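Local coordinates for endolysin (Clostridium phage phiCD27, PDB 3QAY), which probably cleaves the amide bond between N-acetylmuramic acid and L-alanine in the peptidoglycan of Clostridium difficile, through a zinc-dependent amidase domain, at residues D79-H85 / P139-I144; G95-Y101 / R123-K129; M2-V8 / H47-I53. All coordinates share one frame; numbering follows the deposited sequence.

Contact 1 of 3, residues D79-H85 / P139-I144; sequences DLLIELH and PTAVLI. With ZN (zinc ion), chain E.
Ile-82 and Ile-144 press closely together between strands 80-85 and 140-144: CG2 of Ile-82 and CD1 of Ile-144 stand 3.4 Å apart, closer than usual for two methyl groups. CG1 of Ile-82 also lies beside CG2 of Val-142, the two side chains pointing the same way, and CD2 of Leu-84 borders the tip of Ile-144. On the other face, Leu-143 slants against the ring of His-85, its CD2 3.4 Å from CD2 of that ring. The ring is fixed at both nitrogens. ND1 binds the zinc ion at 2.0 Å, while NE2 donates to OE1 of Glu-83 at 2.7 Å, a bond lying in the ring plane and meeting the carboxylate on its anti side. With CG beside its own backbone N (chi1 -73°) and the ring turned by chi2 of -100°, ND1 faces the metal site, which His-10, Glu-27 and a water share. The other carboxylate oxygen of Glu-83 is held by Lys-69 and Thr-7, so the histidine's partner is itself positioned. Backbone hydrogen bonds join the parallel strands, ending with His-85 N to Ile-144 O at 2.7 Å. At the opposite end the pairing slackens: instead of a direct bond, a water accepts from Thr-140 N and donates to Asp-79 O, where Asp-79 is exposed and Pro-139 merely brushes Leu-80. These are central strands of the amidase alpha/beta sheet. Strand 3-8 flanks 80-85, helices 27-44 and 103-116 cover the face of Ile-82 and Ile-144, and helix 132-135 touches Leu-81, Glu-83 and Ala-141.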
loop_
_atom_site.group_PDB
_atom_site.type_symbol
_atom_site.label_atom_id
_atom_site.label_comp_id
_atom_site.label_asym_id
_atom_site.label_seq_id
_atom_site.Cartn_x
_atom_site.Cartn_y
_atom_site.Cartn_z
ATOM N N ASP A 79 13.967 6.213 -3.586
ATOM C CA ASP A 79 14.670 5.227 -2.775
ATOM C C ASP A 79 13.752 4.058 -2.441
ATOM O O ASP A 79 14.229 2.958 -2.174
ATOM C CB ASP A 79 15.195 5.869 -1.491
ATOM C CG ASP A 79 16.080 7.063 -1.768
ATOM O OD1 ASP A 79 17.008 6.941 -2.589
ATOM O OD2 ASP A 79 15.837 8.128 -1.176
ATOM N N LEU A 80 12.438 4.292 -2.482
ATOM C CA LEU A 80 11.457 3.292 -2.064
ATOM C C LEU A 80 10.074 3.517 -2.694
ATOM O O LEU A 80 9.567 4.640 -2.734
ATOM C CB LEU A 80 11.340 3.290 -0.532
ATOM C CG LEU A 80 10.411 2.249 0.105
ATOM C CD1 LEU A 80 10.854 0.835 -0.225
ATOM C CD2 LEU A 80 10.341 2.441 1.623
ATOM N N LEU A 81 9.469 2.431 -3.169
ATOM C CA LEU A 81 8.085 2.429 -3.637
ATOM C C LEU A 81 7.213 1.606 -2.694
ATOM O O LEU A 81 7.588 0.502 -2.301
ATOM C CB LEU A 81 8.001 1.844 -5.049
ATOM C CG LEU A 81 6.611 1.501 -5.605
ATOM C CD1 LEU A 81 5.719 2.738 -5.670
ATOM C CD2 LEU A 81 6.743 0.846 -6.977
ATOM N N ILE A 82 6.058 2.160 -2.333
ATOM C CA ILE A 82 5.048 1.452 -1.561
ATOM C C ILE A 82 3.757 1.502 -2.363
ATOM O O ILE A 82 3.332 2.587 -2.766
ATOM C CB ILE A 82 4.787 2.130 -0.191
ATOM C CG1 ILE A 82 6.032 2.084 0.693
ATOM C CG2 ILE A 82 3.608 1.466 0.525
ATOM C CD1 ILE A 82 6.003 3.095 1.819
ATOM N N GLU A 83 3.150 0.347 -2.624
ATOM C CA GLU A 83 1.805 0.329 -3.203
ATOM C C GLU A 83 0.806 -0.177 -2.175
ATOM O O GLU A 83 1.005 -1.220 -1.563
ATOM C CB GLU A 83 1.712 -0.508 -4.475
ATOM C CG GLU A 83 0.335 -0.382 -5.152
ATOM C CD GLU A 83 0.343 -0.828 -6.594
ATOM O OE1 GLU A 83 -0.005 -2.000 -6.840
ATOM O OE2 GLU A 83 0.711 -0.016 -7.479
ATOM N N LEU A 84 -0.275 0.580 -2.021
ATOM C CA LEU A 84 -1.273 0.331 -1.003
ATOM C C LEU A 84 -2.402 -0.499 -1.574
ATOM O O LEU A 84 -3.020 -0.131 -2.593
ATOM C CB LEU A 84 -1.824 1.660 -0.471
ATOM C CG LEU A 84 -0.813 2.569 0.230
ATOM C CD1 LEU A 84 -1.482 3.858 0.689
ATOM C CD2 LEU A 84 -0.183 1.839 1.403
ATOM N N HIS A 85 -2.656 -1.623 -0.906
ATOM C CA HIS A 85 -3.780 -2.496 -1.191
ATOM C C HIS A 85 -4.519 -2.859 0.092
ATOM O O HIS A 85 -4.047 -2.609 1.204
ATOM C CB HIS A 85 -3.296 -3.788 -1.860
ATOM C CG HIS A 85 -2.864 -3.604 -3.281
ATOM N ND1 HIS A 85 -3.671 -3.920 -4.351
ATOM C CD2 HIS A 85 -1.711 -3.128 -3.808
ATOM C CE1 HIS A 85 -3.033 -3.654 -5.476
ATOM N NE2 HIS A 85 -1.843 -3.166 -5.175
ATOM N N PRO A 139 13.317 1.195 -8.090
ATOM C CA PRO A 139 13.598 1.199 -6.651
ATOM C C PRO A 139 13.120 -0.064 -5.944
ATOM O O PRO A 139 12.255 -0.784 -6.458
ATOM C CB PRO A 139 12.813 2.408 -6.142
ATOM C CG PRO A 139 11.743 2.626 -7.144
ATOM C CD PRO A 139 12.315 2.212 -8.459
ATOM N N THR A 140 13.703 -0.337 -4.781
ATOM C CA THR A 140 13.140 -1.315 -3.857
ATOM C C THR A 140 11.656 -1.020 -3.687
ATOM O O THR A 140 11.266 0.145 -3.530
ATOM C CB THR A 140 13.832 -1.250 -2.490
ATOM O OG1 THR A 140 15.236 -1.451 -2.670
ATOM C CG2 THR A 140 13.282 -2.318 -1.552
ATOM N N ALA A 141 10.828 -2.061 -3.751
ATOM C CA ALA A 141 9.382 -1.889 -3.653
ATOM C C ALA A 141 8.755 -2.882 -2.688
ATOM O O ALA A 141 9.248 -4.001 -2.528
ATOM C CB ALA A 141 8.743 -2.020 -5.016
ATOM N N VAL A 142 7.673 -2.448 -2.039
ATOM C CA VAL A 142 6.823 -3.340 -1.266
ATOM C C VAL A 142 5.357 -3.062 -1.574
ATOM O O VAL A 142 4.970 -1.933 -1.862
ATOM C CB VAL A 142 7.086 -3.243 0.258
ATOM C CG1 VAL A 142 8.491 -3.706 0.567
ATOM C CG2 VAL A 142 6.859 -1.837 0.772
ATOM N N LEU A 143 4.556 -4.116 -1.548
ATOM C CA LEU A 143 3.130 -3.991 -1.741
ATOM C C LEU A 143 2.493 -4.300 -0.405
ATOM O O LEU A 143 2.630 -5.412 0.108
ATOM C CB LEU A 143 2.664 -4.955 -2.822
ATOM C CG LEU A 143 1.208 -4.877 -3.276
ATOM C CD1 LEU A 143 1.027 -5.645 -4.572
ATOM C CD2 LEU A 143 0.252 -5.403 -2.210
ATOM N N ILE A 144 1.813 -3.315 0.170
ATOM C CA ILE A 144 1.202 -3.486 1.484
ATOM C C ILE A 144 -0.279 -3.832 1.351
ATOM O O ILE A 144 -1.060 -3.087 0.734
ATOM C CB ILE A 144 1.367 -2.234 2.375
ATOM C CG1 ILE A 144 2.837 -1.814 2.445
ATOM C CG2 ILE A 144 0.837 -2.517 3.782
ATOM C CD1 ILE A 144 3.074 -0.524 3.226
HETATM ZN ZN ZN E . -5.466 -4.788 -4.412
HETATM O O HOH W 1 15.806 1.682 -4.020
HETATM O O HOH W 2 -4.609 -6.303 -6.103
#

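Contact 2 of 3, residues G95-Y101 / R123-K129; sequences GSEVLYY and RGAKLDK
OE2 of Glu-97 is gripped by two cationic groups, NZ of Lys-126 at 2.7 Å and NE of Arg-123 at 2.9 Å, which approach from opposite faces of the carboxylate plane. The Arg-123 bond is fairly straight (162°) and lies near the guanidinium plane, which is turned 44° from the carboxylate. A bend at chi3 brings NE round to the acid, whereas Lys-126 arrives fully extended. A water links OE1 of Glu-97 to NH2 of Arg-123, closing the salt-bridge network, in which the paired charges probably favour an ionised glutamate. Strands 96-100 and 123-127 run parallel as the two ends of a beta-alpha-beta crossover through helix 103-116; the second of them belongs to an outermost strand of the sheet. Across the pair, CG of Tyr-100 takes the position between its backbone N and carbonyl carbon (chi1 68°), laying the ring against Leu-127, whose CA sits over one face, while CE1 meets Leu-127 CD1 at 3.6 Å. A water near the plane at the ring's edge joins Tyr-100 OH to Ala-125 O. Past the strand ends, the aliphatic chain of Lys-129 crosses the Tyr-101 ring at about a right angle, its CB 3.5 Å from CE1 of the tyrosine.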
loop_
_atom_site.group_PDB
_atom_site.type_symbol
_atom_site.label_atom_id
_atom_site.label_comp_id
_atom_site.label_asym_id
_atom_site.label_seq_id
_atom_site.Cartn_x
_atom_site.Cartn_y
_atom_site.Cartn_z
ATOM N N GLY A 95 -6.149 -9.893 8.608
ATOM C CA GLY A 95 -4.787 -9.542 8.981
ATOM C C GLY A 95 -4.007 -8.794 7.921
ATOM O O GLY A 95 -4.527 -8.474 6.845
ATOM N N SER A 96 -2.741 -8.540 8.245
ATOM C CA SER A 96 -1.857 -7.739 7.423
ATOM C C SER A 96 -0.794 -8.616 6.788
ATOM O O SER A 96 -0.416 -9.649 7.334
ATOM C CB SER A 96 -1.184 -6.665 8.269
ATOM O OG SER A 96 -2.148 -5.894 8.944
ATOM N N GLU A 97 -0.289 -8.152 5.655
ATOM C CA GLU A 97 0.598 -8.919 4.813
ATOM C C GLU A 97 1.341 -7.936 3.907
ATOM O O GLU A 97 0.742 -6.979 3.427
ATOM C CB GLU A 97 -0.296 -9.855 4.022
ATOM C CG GLU A 97 0.302 -10.648 2.942
ATOM C CD GLU A 97 -0.713 -11.631 2.415
ATOM O OE1 GLU A 97 -1.183 -11.466 1.271
ATOM O OE2 GLU A 97 -1.079 -12.540 3.183
ATOM N N VAL A 98 2.639 -8.146 3.698
ATOM C CA VAL A 98 3.422 -7.268 2.825
ATOM C C VAL A 98 4.198 -8.099 1.793
ATOM O O VAL A 98 4.952 -9.008 2.158
ATOM C CB VAL A 98 4.390 -6.365 3.636
ATOM C CG1 VAL A 98 5.261 -5.523 2.707
ATOM C CG2 VAL A 98 3.613 -5.474 4.614
ATOM N N LEU A 99 4.004 -7.782 0.512
ATOM C CA LEU A 99 4.671 -8.504 -0.573
ATOM C C LEU A 99 5.931 -7.762 -0.995
ATOM O O LEU A 99 5.944 -6.528 -1.059
ATOM C CB LEU A 99 3.723 -8.694 -1.762
ATOM C CG LEU A 99 2.329 -9.224 -1.402
ATOM C CD1 LEU A 99 1.496 -9.509 -2.657
ATOM C CD2 LEU A 99 2.431 -10.473 -0.538
ATOM N N TYR A 100 6.998 -8.513 -1.255
ATOM C CA TYR A 100 8.295 -7.927 -1.575
ATOM C C TYR A 100 8.994 -8.728 -2.676
ATOM O O TYR A 100 8.560 -9.834 -3.034
ATOM C CB TYR A 100 9.173 -7.853 -0.323
ATOM C CG TYR A 100 9.602 -9.210 0.175
ATOM C CD1 TYR A 100 10.772 -9.801 -0.283
ATOM C CD2 TYR A 100 8.828 -9.914 1.094
ATOM C CE1 TYR A 100 11.166 -11.053 0.162
ATOM C CE2 TYR A 100 9.219 -11.167 1.551
ATOM C CZ TYR A 100 10.393 -11.727 1.080
ATOM O OH TYR A 100 10.782 -12.969 1.514
ATOM N N TYR A 101 10.079 -8.152 -3.194
ATOM C CA TYR A 101 10.794 -8.695 -4.358
ATOM C C TYR A 101 12.234 -9.092 -4.067
ATOM O O TYR A 101 12.757 -9.990 -4.707
ATOM C CB TYR A 101 10.784 -7.668 -5.495
ATOM C CG TYR A 101 11.314 -8.197 -6.813
ATOM C CD1 TYR A 101 10.539 -9.017 -7.606
ATOM C CD2 TYR A 101 12.594 -7.881 -7.250
ATOM C CE1 TYR A 101 11.006 -9.516 -8.808
ATOM C CE2 TYR A 101 13.082 -8.373 -8.454
ATOM C CZ TYR A 101 12.274 -9.195 -9.230
ATOM O OH TYR A 101 12.721 -9.688 -10.428
ATOM N N ARG A 123 0.209 -11.795 9.157
ATOM C CA ARG A 123 0.248 -12.895 8.185
ATOM C C ARG A 123 1.658 -13.145 7.646
ATOM O O ARG A 123 1.908 -14.184 7.044
ATOM C CB ARG A 123 -0.715 -12.630 7.016
ATOM C CG ARG A 123 -2.177 -12.489 7.440
ATOM C CD ARG A 123 -3.045 -11.898 6.328
ATOM N NE ARG A 123 -3.156 -12.780 5.165
ATOM C CZ ARG A 123 -3.969 -13.831 5.068
ATOM N NH1 ARG A 123 -4.778 -14.172 6.070
ATOM N NH2 ARG A 123 -3.969 -14.557 3.953
ATOM N N GLY A 124 2.559 -12.185 7.846
ATOM C CA GLY A 124 3.967 -12.319 7.458
ATOM C C GLY A 124 4.314 -11.673 6.121
ATOM O O GLY A 124 3.446 -11.461 5.277
ATOM N N ALA A 125 5.595 -11.347 5.948
ATOM C CA ALA A 125 6.118 -10.843 4.679
ATOM C C ALA A 125 6.216 -11.996 3.687
ATOM O O ALA A 125 6.612 -13.098 4.055
ATOM C CB ALA A 125 7.488 -10.220 4.883
ATOM N N LYS A 126 5.859 -11.744 2.431
ATOM C CA LYS A 126 5.804 -12.808 1.427
ATOM C C LYS A 126 6.476 -12.375 0.135
ATOM O O LYS A 126 6.211 -11.289 -0.373
ATOM C CB LYS A 126 4.350 -13.202 1.150
ATOM C CG LYS A 126 3.599 -13.655 2.390
ATOM C CD LYS A 126 2.159 -14.005 2.085
ATOM C CE LYS A 126 1.417 -14.400 3.355
ATOM N NZ LYS A 126 0.085 -14.983 3.038
ATOM N N LEU A 127 7.355 -13.228 -0.379
ATOM C CA LEU A 127 8.036 -12.983 -1.642
ATOM C C LEU A 127 7.071 -13.256 -2.792
ATOM O O LEU A 127 6.427 -14.307 -2.821
ATOM C CB LEU A 127 9.262 -13.890 -1.764
ATOM C CG LEU A 127 10.089 -13.804 -3.052
ATOM C CD1 LEU A 127 10.775 -12.456 -3.172
ATOM C CD2 LEU A 127 11.102 -14.940 -3.107
ATOM N N ASP A 128 6.955 -12.298 -3.713
ATOM C CA ASP A 128 6.211 -12.501 -4.953
ATOM C C ASP A 128 6.888 -11.748 -6.092
ATOM O O ASP A 128 6.799 -10.527 -6.176
ATOM C CB ASP A 128 4.748 -12.061 -4.810
ATOM C CG ASP A 128 3.880 -12.508 -5.987
ATOM O OD1 ASP A 128 4.432 -13.038 -6.974
ATOM O OD2 ASP A 128 2.642 -12.321 -5.933
ATOM N N LYS A 129 7.557 -12.486 -6.971
ATOM C CA LYS A 129 8.279 -11.886 -8.083
ATOM C C LYS A 129 7.434 -11.765 -9.346
ATOM O O LYS A 129 7.923 -11.293 -10.372
ATOM C CB LYS A 129 9.549 -12.686 -8.383
ATOM C CG LYS A 129 10.580 -12.665 -7.270
ATOM C CD LYS A 129 11.870 -13.309 -7.736
ATOM C CE LYS A 129 13.012 -13.059 -6.778
ATOM N NZ LYS A 129 14.280 -13.685 -7.262
HETATM O O HOH W 3 -3.133 -13.285 1.084
HETATM O O HOH W 4 9.475 -14.243 3.347
#

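Contact 3 of 3, residues M2-V8 / H47-I53; sequences MKICITV and HKVDVII. With PO4 (phosphate ion), chain G.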
loop_
_atom_site.group_PDB
_atom_site.type_symbol
_atom_site.label_atom_id
_atom_site.label_comp_id
_atom_site.label_asym_id
_atom_site.label_seq_id
_atom_site.Cartn_x
_atom_site.Cartn_y
_atom_site.Cartn_z
ATOM N N MET A 2 14.957 10.092 2.734
ATOM C CA MET A 2 14.544 9.246 1.605
ATOM C C MET A 2 13.535 9.969 0.714
ATOM O O MET A 2 12.761 10.801 1.192
ATOM C CB MET A 2 13.904 7.941 2.097
ATOM C CG MET A 2 14.872 6.806 2.377
ATOM S SD MET A 2 14.018 5.210 2.466
ATOM C CE MET A 2 13.203 5.389 4.052
ATOM N N LYS A 3 13.546 9.632 -0.576
ATOM C CA LYS A 3 12.469 10.012 -1.493
ATOM C C LYS A 3 11.586 8.784 -1.739
ATOM O O LYS A 3 12.057 7.761 -2.248
ATOM C CB LYS A 3 13.021 10.543 -2.817
ATOM C CG LYS A 3 11.952 11.232 -3.676
ATOM C CD LYS A 3 12.491 11.725 -5.010
ATOM C CE LYS A 3 11.389 12.414 -5.798
ATOM N NZ LYS A 3 11.853 12.930 -7.118
ATOM N N ILE A 4 10.310 8.894 -1.378
ATOM C CA ILE A 4 9.418 7.745 -1.342
ATOM C C ILE A 4 8.266 7.935 -2.315
ATOM O O ILE A 4 7.707 9.026 -2.432
ATOM C CB ILE A 4 8.848 7.513 0.082
ATOM C CG1 ILE A 4 9.972 7.376 1.105
ATOM C CG2 ILE A 4 7.981 6.264 0.124
ATOM C CD1 ILE A 4 9.483 7.168 2.536
ATOM N N CYS A 5 7.920 6.868 -3.023
ATOM C CA CYS A 5 6.775 6.894 -3.923
ATOM C C CYS A 5 5.692 6.028 -3.324
ATOM O O CYS A 5 5.964 4.896 -2.930
ATOM C CB CYS A 5 7.148 6.350 -5.295
ATOM S SG CYS A 5 5.783 6.379 -6.501
ATOM N N ILE A 6 4.476 6.568 -3.236
ATOM C CA ILE A 6 3.318 5.794 -2.808
ATOM C C ILE A 6 2.358 5.702 -3.984
ATOM O O ILE A 6 1.858 6.724 -4.459
ATOM C CB ILE A 6 2.572 6.440 -1.616
ATOM C CG1 ILE A 6 3.487 6.579 -0.404
ATOM C CG2 ILE A 6 1.351 5.602 -1.224
ATOM C CD1 ILE A 6 2.864 7.395 0.729
ATOM N N THR A 7 2.132 4.487 -4.477
ATOM C CA THR A 7 1.098 4.263 -5.470
ATOM C C THR A 7 -0.145 3.703 -4.789
ATOM O O THR A 7 -0.042 2.938 -3.835
ATOM C CB THR A 7 1.548 3.305 -6.579
ATOM O OG1 THR A 7 1.919 2.047 -6.017
ATOM C CG2 THR A 7 2.725 3.880 -7.345
ATOM N N VAL A 8 -1.316 4.121 -5.265
ATOM C CA VAL A 8 -2.574 3.524 -4.847
ATOM C C VAL A 8 -2.931 2.441 -5.855
ATOM O O VAL A 8 -2.988 2.694 -7.059
ATOM C CB VAL A 8 -3.699 4.571 -4.767
ATOM C CG1 VAL A 8 -5.062 3.905 -4.627
ATOM C CG2 VAL A 8 -3.430 5.540 -3.606
ATOM N N HIS A 47 11.158 13.112 5.224
ATOM C CA HIS A 47 11.291 12.445 3.926
ATOM C C HIS A 47 10.426 13.136 2.876
ATOM O O HIS A 47 9.470 13.844 3.202
ATOM C CB HIS A 47 10.934 10.960 4.055
ATOM C CG HIS A 47 11.677 10.273 5.155
ATOM N ND1 HIS A 47 12.949 9.770 4.994
ATOM C CD2 HIS A 47 11.347 10.049 6.449
ATOM C CE1 HIS A 47 13.366 9.249 6.133
ATOM N NE2 HIS A 47 12.412 9.409 7.034
ATOM N N LYS A 48 10.791 12.957 1.612
ATOM C CA LYS A 48 10.015 13.510 0.520
ATOM C C LYS A 48 9.173 12.393 -0.083
ATOM O O LYS A 48 9.652 11.269 -0.258
ATOM C CB LYS A 48 10.912 14.144 -0.539
ATOM C CG LYS A 48 11.341 15.570 -0.202
ATOM C CD LYS A 48 12.195 16.176 -1.320
ATOM C CE LYS A 48 11.390 16.513 -2.584
ATOM N NZ LYS A 48 10.389 17.599 -2.374
ATOM N N VAL A 49 7.918 12.717 -0.388
ATOM C CA VAL A 49 6.955 11.735 -0.863
ATOM C C VAL A 49 6.154 12.260 -2.048
ATOM O O VAL A 49 5.714 13.416 -2.051
ATOM C CB VAL A 49 5.955 11.340 0.245
ATOM C CG1 VAL A 49 5.037 10.216 -0.244
ATOM C CG2 VAL A 49 6.681 10.921 1.498
ATOM N N ASP A 50 5.995 11.397 -3.050
ATOM C CA ASP A 50 5.069 11.606 -4.153
ATOM C C ASP A 50 4.017 10.520 -4.099
ATOM O O ASP A 50 4.342 9.338 -3.978
ATOM C CB ASP A 50 5.781 11.501 -5.505
ATOM C CG ASP A 50 6.733 12.638 -5.757
ATOM O OD1 ASP A 50 6.523 13.736 -5.197
ATOM O OD2 ASP A 50 7.694 12.430 -6.527
ATOM N N VAL A 51 2.756 10.924 -4.195
ATOM C CA VAL A 51 1.649 9.988 -4.229
ATOM C C VAL A 51 1.187 9.856 -5.671
ATOM O O VAL A 51 0.915 10.867 -6.329
ATOM C CB VAL A 51 0.475 10.468 -3.352
ATOM C CG1 VAL A 51 -0.730 9.553 -3.535
ATOM C CG2 VAL A 51 0.897 10.527 -1.887
ATOM N N ILE A 52 1.105 8.619 -6.159
ATOM C CA ILE A 52 0.657 8.342 -7.524
ATOM C C ILE A 52 -0.660 7.594 -7.486
ATOM O O ILE A 52 -0.722 6.466 -7.009
ATOM C CB ILE A 52 1.677 7.472 -8.311
ATOM C CG1 ILE A 52 3.062 8.124 -8.337
ATOM C CG2 ILE A 52 1.181 7.222 -9.735
ATOM C CD1 ILE A 52 3.087 9.483 -8.961
ATOM N N ILE A 53 -1.715 8.227 -7.983
ATOM C CA ILE A 53 -3.026 7.603 -8.073
ATOM C C ILE A 53 -3.469 7.686 -9.524
ATOM O O ILE A 53 -3.317 8.729 -10.168
ATOM C CB ILE A 53 -4.056 8.311 -7.167
ATOM C CG1 ILE A 53 -3.487 8.487 -5.754
ATOM C CG2 ILE A 53 -5.357 7.515 -7.121
ATOM C CD1 ILE A 53 -4.462 9.074 -4.734
HETATM P P PO4 G . 1.699 14.482 -3.580
HETATM O O1 PO4 G . 0.394 14.712 -4.296
HETATM O O2 PO4 G . 1.407 13.764 -2.284
HETATM O O3 PO4 G . 2.631 13.681 -4.455
HETATM O O4 PO4 G . 2.371 15.801 -3.285
HETATM O O HOH W 5 9.553 13.967 -7.692
#
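Ile-6 and Val-49 meet at the apolar centre, CD1 of the isoleucine lying 3.7 Å from CG1 of the valine. Ile-6 has CG1 beside its own backbone N (chi1 -60°), and CD1 thereby reaches back along the strand to a valine two residues before its register partner, Val-51. Ile-4 adds to the same face by way of Val-49 CG2. On the other face, SG of Cys-5 touches CG1 of Ile-52 at 3.7 Å, and CG2 of Thr-7 slants against CB of Ile-52. Beyond them, CG2 of Val-8 packs obliquely on CG1 of Ile-53, 3.6 Å away. The parallel backbones are stitched by a regular run of hydrogen bonds, among them Ile-52 N to Ile-6 O at 2.7 Å and 173°. Polar groups take over outward. Met-2 N donates to ND1 of His-47 at 3.0 Å, almost within the ring plane, which would help hold the imidazole in its rotation. NZ of Lys-3 and OD2 of Asp-50 stay 4.2 Å apart, too far for a salt bridge, but one water accepts from the lysine and donates to the aspartate; within the protein, Lys-3 NZ bonds to Gly-76 O and Asp-50 OD2 to the Tyr-78 hydroxyl. On the outer edge, Val-51 N binds O3 of a phosphate, probably from the crystallisation liquor, at 2.8 Å, with Arg-43 as a further donor. The pair forms a beta-alpha-beta unit with helix 27-44, which covers Ile-4, Val-8 and Val-49; helix 64-75 lies against Cys-5, Thr-7 and Ile-52, and strand 80-87 borders 3-8 on its inner side.

All three contacts are parallel strand pairs in one mixed sheet. Contact 1 is its buried middle and carries a zinc ligand; contacts 2 and 3 lie on opposite sides of the chain's centre, about 20 Å apart between centres, each including an outermost strand. Strand 3-8 of contact 3 bonds directly to 80-85, and 96-100 of contact 2 runs antiparallel to 140-144, so contact 1 joins the other two. Chemistry follows place: aliphatic packing is shared by contacts 1 and 3, but contact 1 adds a metal-bound histidine, contact 2 a direct salt-bridge network with an added water, and contact 3 a water-bridged lysine and aspartate. Contacts 2 and 3 each close a beta-alpha-beta unit.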